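Local coordinates for protein acetamidase (Bacillus halodurans, PDB 2II1) that binds calcium ions and probably hydrolyses carbon-nitrogen bonds, other than peptide bonds, in linear amides, at residues L110-I113 / V118-S121; N155-D160 / I276-K281; Y272-Q275 / K281-R284. All coordinates share one frame; numbering follows the deposited sequence.

Contact 1 comes first along the chain and joins the two strands of hairpin 107-114/117-119, in a four-stranded antiparallel sheet. Its centre lies about 23 Å from that of contact 2 and 26 Å from that of contact 3, and it touches neither. Contacts 2 and 3 are close neighbours, their centres about 6 Å apart. Contact 3 pairs strands 270-275 and 281-288 at one edge of this chain's nine-stranded mixed sheet, 270-275 outermost, and contact 2 uses the turn between them, so that Lys281 belongs to both. The hairpin thereby brings its turn to the calcium-binding loop 155-160, and all three contacts reach the second subunit.

Contact 1 of 3, residues L110-I113 / V118-S121; sequences LFPI and VVYS
Phe111 reaches across to three consecutive residues, Val118, Val119 and Tyr120. Its CB lies 3.6 Å from Val118 CG1, the methyl that stands anti to the backbone N of Val118 (chi1 177°). Farther out, Phe111 CD2 comes within 3.4 Å of Val119 O, approached obliquely to the ring. CE2 then meets Tyr120 CD2 at 3.6 Å, the tyrosine carbon lying near the plane of the phenylalanine ring, at its edge. The two aromatic side chains run side by side in the same direction, but their planes are turned 59° apart. Beside the phenylalanine, the Val119 N to Pro112 O hydrogen bond is short and nearly straight (2.8 Å, 167°). Toward the turn, Ile113 and Val118 form an antiparallel non-hydrogen-bonded pair, with Ile113 CD1 resting 3.9 Å from Val118 CG2. At the other end the strands part, and water 1 sits between Leu110 O and Val119 O, its protons not assignable with certainty. Tyr120 and Ser121 both face Leu124 in a classic beta bulge, and Tyr120 OH bonds to Glu260 O of the second subunit. The hairpin 107-114/117-119 occupies the middle of its sheet, flanked by strand 87-92 beside 107-114 and strand 125-127 beside 117-119.

Contact 2 of 3, residues N155-D160 / I276-K281; sequences NLDTKD and IVNPLK. With CA (calcium ion), chain E.
Asn155, Asp157 and Asn278 meet beside a calcium ion. With CG anti to the backbone N (chi1 -159°), Asn155 sends OD1 to the calcium, at 2.3 Å, and ND2 toward Asn278. Asp157 is bidentate through OD1 and OD2, waters 2 and 3 also bind the calcium, and Asp182 completes the protein ligands. Among the direct hydrogen bonds, Asn278 ND2 donates to Asp157 OD2 over 3.0 Å and almost straight (174°). The acceptor lies in the Asn278 amide plane, but the donor stands above the carboxylate plane. A second, weak bond runs from Asn278 ND2 to Asn155 O. The water-mediated link is short: water 2 donates to Asn278 OD1 at 2.6 Å and accepts from Asn155 ND2, which also bonds to Gly147 O. Asn278 thus acts from the second shell, steadying a carboxylate oxygen and a metal-bound water. In the stacking, the amides of Asn155 and Asn278 overlie each other with planes 27° apart, Asn155 ND2 lying 3.2 Å from Asn278 CG. Within segment 276-281, Lys281 NZ donates to Ile276 O and Asn278 O, tying the turn together. The calcium loop follows strand 153-155 and leads toward strand 166-170, while the Asn278 turn connects strands 270-275 and 281-288.

Contact 3 of 3, residues Y272-Q275 / K281-R284; sequences YVSQ and KTAR
Tyr272 and Arg284 are a hydrogen-bonded pair of an antiparallel beta hairpin, which a classic bulge interrupts where Ser274 and Gln275 both face Thr282. Tyr272 N donates to Arg284 O, and Arg284 N returns the bond to Tyr272 O, each 2.7 Å long. At the bulge Thr282 O accepts two backbone N-H groups, from Ser274 N at 2.9 Å and, weakly, from Gln275 N. Thr282 N donates to Gln275 O at 176°. The Gln275 amide bonds to the facing strand and the turn: NE2 donates to Thr282 OG1 at 3.0 Å and to Leu280 O, whereas OE1 accepts from Val277 N and Asn278 N. A bend at chi2 (81°) turns the amide so that Thr282 OG1, also bonded to Ser231 OG, lies close to its plane. Cutting Gln275 back to an alanine is likely to leave Val277 N and Asn278 N without this acceptor and Leu280 O without the NE2 donor, loosening the turn. Arg284 NH2 forms salt bridges to both Asp160 and Asp189. Its NH1 bonds weakly to Val273 O and Ser274 OG, a hydroxyl that also pairs with Thr158 OG1. Over one face of the guanidinium group sits Tyr272 CB, 3.9 Å from Arg284 NH1.

Contact 1 of 3, residues L110-I113 / V118-S121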
loop_
_atom_site.group_PDB
_atom_site.type_symbol
_atom_site.label_atom_id
_atom_site.label_comp_id
_atom_site.label_asym_id
_atom_site.label_seq_id
_atom_site.Cartn_x
_atom_site.Cartn_y
_atom_site.Cartn_z
ATOM N N LEU A 110 -15.793 -22.299 -2.367
ATOM C CA LEU A 110 -15.422 -22.835 -1.054
ATOM C C LEU A 110 -13.947 -23.233 -1.011
ATOM O O LEU A 110 -13.408 -23.793 -1.973
ATOM C CB LEU A 110 -16.352 -24.013 -0.651
ATOM C CG LEU A 110 -17.796 -23.603 -0.242
ATOM C CD1 LEU A 110 -18.724 -24.788 0.013
ATOM C CD2 LEU A 110 -17.759 -22.742 0.987
ATOM N N PHE A 111 -13.301 -22.920 0.108
ATOM C CA PHE A 111 -11.874 -23.135 0.276
ATOM C C PHE A 111 -11.684 -24.003 1.491
ATOM O O PHE A 111 -11.806 -23.523 2.619
ATOM C CB PHE A 111 -11.113 -21.811 0.486
ATOM C CG PHE A 111 -11.177 -20.901 -0.683
ATOM C CD1 PHE A 111 -12.340 -20.177 -0.941
ATOM C CD2 PHE A 111 -10.104 -20.782 -1.551
ATOM C CE1 PHE A 111 -12.438 -19.340 -2.041
ATOM C CE2 PHE A 111 -10.188 -19.943 -2.659
ATOM C CZ PHE A 111 -11.369 -19.219 -2.915
ATOM N N PRO A 112 -11.404 -25.285 1.265
ATOM C CA PRO A 112 -10.903 -26.128 2.360
ATOM C C PRO A 112 -9.616 -25.581 2.992
ATOM O O PRO A 112 -8.703 -25.113 2.283
ATOM C CB PRO A 112 -10.624 -27.479 1.697
ATOM C CG PRO A 112 -11.072 -27.377 0.277
ATOM C CD PRO A 112 -11.549 -25.996 -0.017
ATOM N N ILE A 113 -9.556 -25.639 4.313
ATOM C CA ILE A 113 -8.340 -25.342 5.046
ATOM C C ILE A 113 -7.702 -26.675 5.349
ATOM O O ILE A 113 -8.362 -27.550 5.894
ATOM C CB ILE A 113 -8.630 -24.623 6.362
ATOM C CG1 ILE A 113 -9.415 -23.353 6.092
ATOM C CG2 ILE A 113 -7.329 -24.312 7.104
ATOM C CD1 ILE A 113 -9.000 -22.630 4.829
ATOM N N VAL A 118 -4.633 -22.562 2.587
ATOM C CA VAL A 118 -5.980 -22.378 2.015
ATOM C C VAL A 118 -6.006 -23.034 0.614
ATOM O O VAL A 118 -5.263 -22.640 -0.307
ATOM C CB VAL A 118 -6.415 -20.875 1.936
ATOM C CG1 VAL A 118 -7.787 -20.726 1.277
ATOM C CG2 VAL A 118 -6.400 -20.188 3.320
ATOM N N VAL A 119 -6.835 -24.064 0.451
ATOM C CA VAL A 119 -6.873 -24.785 -0.810
ATOM C C VAL A 119 -7.758 -24.045 -1.839
ATOM O O VAL A 119 -8.987 -24.003 -1.683
ATOM C CB VAL A 119 -7.331 -26.260 -0.617
ATOM C CG1 VAL A 119 -7.359 -26.993 -1.982
ATOM C CG2 VAL A 119 -6.383 -26.995 0.331
ATOM N N TYR A 120 -7.121 -23.460 -2.863
ATOM C CA TYR A 120 -7.816 -22.725 -3.938
ATOM C C TYR A 120 -8.252 -23.677 -5.061
ATOM O O TYR A 120 -9.384 -23.634 -5.531
ATOM C CB TYR A 120 -6.898 -21.606 -4.480
ATOM C CG TYR A 120 -7.452 -20.745 -5.613
ATOM C CD1 TYR A 120 -7.474 -21.208 -6.943
ATOM C CD2 TYR A 120 -7.900 -19.444 -5.372
ATOM C CE1 TYR A 120 -7.975 -20.393 -7.997
ATOM C CE2 TYR A 120 -8.401 -18.641 -6.399
ATOM C CZ TYR A 120 -8.445 -19.121 -7.709
ATOM O OH TYR A 120 -8.915 -18.305 -8.713
ATOM N N SER A 121 -7.329 -24.527 -5.481
ATOM C CA SER A 121 -7.571 -25.540 -6.494
ATOM C C SER A 121 -6.505 -26.631 -6.345
ATOM O O SER A 121 -5.616 -26.544 -5.469
ATOM C CB SER A 121 -7.507 -24.942 -7.895
ATOM O OG SER A 121 -6.217 -24.410 -8.136
HETATM O O HOH W 1 -11.062 -24.246 -3.078
#

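Contact 2 of 3, residues N155-D160 / I276-K281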
loop_
_atom_site.group_PDB
_atom_site.type_symbol
_atom_site.label_atom_id
_atom_site.label_comp_id
_atom_site.label_asym_id
_atom_site.label_seq_id
_atom_site.Cartn_x
_atom_site.Cartn_y
_atom_site.Cartn_z
ATOM N N ASN A 155 -15.196 -2.184 10.390
ATOM C CA ASN A 155 -14.828 -2.964 9.204
ATOM C C ASN A 155 -13.525 -2.456 8.545
ATOM O O ASN A 155 -13.534 -1.828 7.478
ATOM C CB ASN A 155 -15.989 -2.963 8.232
ATOM C CG ASN A 155 -15.939 -4.099 7.263
ATOM O OD1 ASN A 155 -15.116 -5.029 7.380
ATOM N ND2 ASN A 155 -16.803 -4.031 6.271
ATOM N N LEU A 156 -12.415 -2.713 9.243
ATOM C CA LEU A 156 -11.091 -2.167 8.881
ATOM C C LEU A 156 -10.414 -2.997 7.797
ATOM O O LEU A 156 -9.572 -2.476 7.060
ATOM C CB LEU A 156 -10.165 -2.119 10.130
ATOM C CG LEU A 156 -10.486 -1.117 11.253
ATOM C CD1 LEU A 156 -9.569 -1.208 12.462
ATOM C CD2 LEU A 156 -10.463 0.327 10.747
ATOM N N ASP A 157 -10.769 -4.290 7.729
ATOM C CA ASP A 157 -10.107 -5.250 6.848
ATOM C C ASP A 157 -8.608 -4.988 6.658
ATOM O O ASP A 157 -8.117 -4.788 5.542
ATOM C CB ASP A 157 -10.876 -5.379 5.525
ATOM C CG ASP A 157 -12.253 -5.981 5.723
ATOM O OD1 ASP A 157 -12.418 -6.800 6.658
ATOM O OD2 ASP A 157 -13.174 -5.652 4.955
ATOM N N THR A 158 -7.892 -5.030 7.784
ATOM C CA THR A 158 -6.459 -4.755 7.855
ATOM C C THR A 158 -5.767 -6.064 8.183
ATOM O O THR A 158 -5.995 -6.662 9.251
ATOM C CB THR A 158 -6.192 -3.616 8.907
ATOM O OG1 THR A 158 -6.761 -2.400 8.417
ATOM C CG2 THR A 158 -4.718 -3.378 9.191
ATOM N N LYS A 159 -4.927 -6.526 7.257
ATOM C CA LYS A 159 -4.317 -7.845 7.350
ATOM C C LYS A 159 -3.243 -7.950 8.426
ATOM O O LYS A 159 -2.843 -9.054 8.815
ATOM C CB LYS A 159 -3.789 -8.324 5.968
ATOM C CG LYS A 159 -2.421 -7.778 5.540
ATOM C CD LYS A 159 -1.965 -8.369 4.215
ATOM C CE LYS A 159 -0.622 -7.786 3.817
ATOM N NZ LYS A 159 -0.036 -8.358 2.569
ATOM N N ASP A 160 -2.783 -6.811 8.922
ATOM C CA ASP A 160 -1.813 -6.803 10.021
ATOM C C ASP A 160 -2.482 -7.038 11.379
ATOM O O ASP A 160 -1.799 -7.246 12.391
ATOM C CB ASP A 160 -1.011 -5.496 10.016
ATOM C CG ASP A 160 -0.008 -5.442 8.867
ATOM O OD1 ASP A 160 0.764 -6.400 8.729
ATOM O OD2 ASP A 160 0.012 -4.457 8.097
ATOM N N ILE A 276 -10.301 -1.356 -0.113
ATOM C CA ILE A 276 -10.945 -0.292 -0.918
ATOM C C ILE A 276 -12.403 -0.563 -1.284
ATOM O O ILE A 276 -12.965 0.072 -2.212
ATOM C CB ILE A 276 -10.125 0.035 -2.202
ATOM C CG1 ILE A 276 -10.057 -1.159 -3.155
ATOM C CG2 ILE A 276 -8.719 0.449 -1.828
ATOM C CD1 ILE A 276 -9.517 -0.818 -4.531
ATOM N N VAL A 277 -13.033 -1.474 -0.544
ATOM C CA VAL A 277 -14.335 -2.032 -0.967
ATOM C C VAL A 277 -15.510 -1.731 -0.021
ATOM O O VAL A 277 -16.643 -1.993 -0.379
ATOM C CB VAL A 277 -14.240 -3.566 -1.181
ATOM C CG1 VAL A 277 -13.280 -3.868 -2.313
ATOM C CG2 VAL A 277 -13.826 -4.245 0.090
ATOM N N ASN A 278 -15.219 -1.213 1.178
ATOM C CA ASN A 278 -16.244 -0.951 2.195
ATOM C C ASN A 278 -16.765 0.480 2.029
ATOM O O ASN A 278 -16.159 1.256 1.273
ATOM C CB ASN A 278 -15.678 -1.235 3.595
ATOM C CG ASN A 278 -15.285 -2.692 3.772
ATOM O OD1 ASN A 278 -15.886 -3.601 3.159
ATOM N ND2 ASN A 278 -14.264 -2.931 4.604
ATOM N N PRO A 279 -17.916 0.825 2.670
ATOM C CA PRO A 279 -18.469 2.170 2.514
ATOM C C PRO A 279 -17.511 3.291 2.885
ATOM O O PRO A 279 -17.629 4.404 2.359
ATOM C CB PRO A 279 -19.696 2.156 3.419
ATOM C CG PRO A 279 -20.094 0.734 3.445
ATOM C CD PRO A 279 -18.808 -0.014 3.483
ATOM N N LEU A 280 -16.558 3.008 3.765
ATOM C CA LEU A 280 -15.403 3.867 3.875
ATOM C C LEU A 280 -14.185 3.010 3.521
ATOM O O LEU A 280 -14.181 1.791 3.722
ATOM C CB LEU A 280 -15.324 4.590 5.247
ATOM C CG LEU A 280 -16.439 5.589 5.630
ATOM C CD1 LEU A 280 -16.042 6.467 6.808
ATOM C CD2 LEU A 280 -16.771 6.450 4.466
ATOM N N LYS A 281 -13.200 3.647 2.904
ATOM C CA LYS A 281 -11.946 3.005 2.527
ATOM C C LYS A 281 -10.934 3.168 3.696
ATOM O O LYS A 281 -10.984 4.130 4.451
ATOM C CB LYS A 281 -11.393 3.617 1.221
ATOM C CG LYS A 281 -12.419 3.913 0.122
ATOM C CD LYS A 281 -13.095 2.662 -0.375
ATOM C CE LYS A 281 -14.263 2.981 -1.330
ATOM N NZ LYS A 281 -15.213 1.806 -1.416
HETATM CA CA CA E . -14.807 -6.989 6.135
HETATM O O HOH W 2 -15.915 -5.965 4.343
HETATM O O HOH W 3 -14.618 -8.891 4.594
#

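Contact 3 of 3, residues Y272-Q275 / K281-R284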
loop_
_atom_site.group_PDB
_atom_site.type_symbol
_atom_site.label_atom_id
_atom_site.label_comp_id
_atom_site.label_asym_id
_atom_site.label_seq_id
_atom_site.Cartn_x
_atom_site.Cartn_y
_atom_site.Cartn_z
ATOM N N TYR A 272 0.308 2.261 3.305
ATOM C CA TYR A 272 -0.326 1.041 2.825
ATOM C C TYR A 272 -1.844 1.178 2.786
ATOM O O TYR A 272 -2.439 1.989 3.494
ATOM C CB TYR A 272 -0.003 -0.136 3.750
ATOM C CG TYR A 272 1.450 -0.571 3.803
ATOM C CD1 TYR A 272 2.106 -1.037 2.651
ATOM C CD2 TYR A 272 2.166 -0.532 4.997
ATOM C CE1 TYR A 272 3.426 -1.446 2.690
ATOM C CE2 TYR A 272 3.490 -0.954 5.049
ATOM C CZ TYR A 272 4.110 -1.402 3.891
ATOM O OH TYR A 272 5.406 -1.820 3.944
ATOM N N VAL A 273 -2.433 0.313 1.976
ATOM C CA VAL A 273 -3.857 0.218 1.744
ATOM C C VAL A 273 -4.382 -0.995 2.497
ATOM O O VAL A 273 -3.815 -2.087 2.390
ATOM C CB VAL A 273 -4.130 0.033 0.229
ATOM C CG1 VAL A 273 -5.517 -0.510 -0.024
ATOM C CG2 VAL A 273 -3.878 1.342 -0.551
ATOM N N SER A 274 -5.462 -0.813 3.253
ATOM C CA SER A 274 -6.082 -1.920 3.967
ATOM C C SER A 274 -7.130 -2.583 3.095
ATOM O O SER A 274 -7.034 -3.771 2.824
ATOM C CB SER A 274 -6.710 -1.477 5.299
ATOM O OG SER A 274 -5.705 -1.239 6.275
ATOM N N GLN A 275 -8.137 -1.808 2.695
ATOM C CA GLN A 275 -9.240 -2.296 1.875
ATOM C C GLN A 275 -9.762 -1.118 1.088
ATOM O O GLN A 275 -9.711 0.002 1.605
ATOM C CB GLN A 275 -10.375 -2.886 2.748
ATOM C CG GLN A 275 -10.975 -1.960 3.837
ATOM C CD GLN A 275 -12.021 -0.964 3.296
ATOM O OE1 GLN A 275 -12.550 -1.137 2.185
ATOM N NE2 GLN A 275 -12.309 0.081 4.078
ATOM N N LYS A 281 -13.200 3.647 2.904
ATOM C CA LYS A 281 -11.946 3.005 2.527
ATOM C C LYS A 281 -10.934 3.168 3.696
ATOM O O LYS A 281 -10.984 4.130 4.451
ATOM C CB LYS A 281 -11.393 3.617 1.221
ATOM C CG LYS A 281 -12.419 3.913 0.122
ATOM C CD LYS A 281 -13.095 2.662 -0.375
ATOM C CE LYS A 281 -14.263 2.981 -1.330
ATOM N NZ LYS A 281 -15.213 1.806 -1.416
ATOM N N THR A 282 -10.004 2.234 3.846
ATOM C CA THR A 282 -9.077 2.268 4.985
ATOM C C THR A 282 -7.644 2.170 4.489
ATOM O O THR A 282 -7.358 1.388 3.607
ATOM C CB THR A 282 -9.347 1.130 5.949
ATOM O OG1 THR A 282 -10.706 1.200 6.378
ATOM C CG2 THR A 282 -8.408 1.199 7.172
ATOM N N ALA A 283 -6.766 2.972 5.083
ATOM C CA ALA A 283 -5.339 3.061 4.761
ATOM C C ALA A 283 -4.575 3.053 6.061
ATOM O O ALA A 283 -5.156 3.351 7.130
ATOM C CB ALA A 283 -5.044 4.336 3.993
ATOM N N ARG A 284 -3.297 2.675 5.998
ATOM C CA ARG A 284 -2.409 2.753 7.185
ATOM C C ARG A 284 -1.024 3.244 6.856
ATOM O O ARG A 284 -0.461 2.884 5.824
ATOM C CB ARG A 284 -2.313 1.428 7.983
ATOM C CG ARG A 284 -1.834 0.216 7.238
ATOM C CD ARG A 284 -2.385 -1.067 7.866
ATOM N NE ARG A 284 -1.691 -2.247 7.331
ATOM C CZ ARG A 284 -1.936 -2.804 6.149
ATOM N NH1 ARG A 284 -2.869 -2.320 5.354
ATOM N NH2 ARG A 284 -1.234 -3.851 5.738
#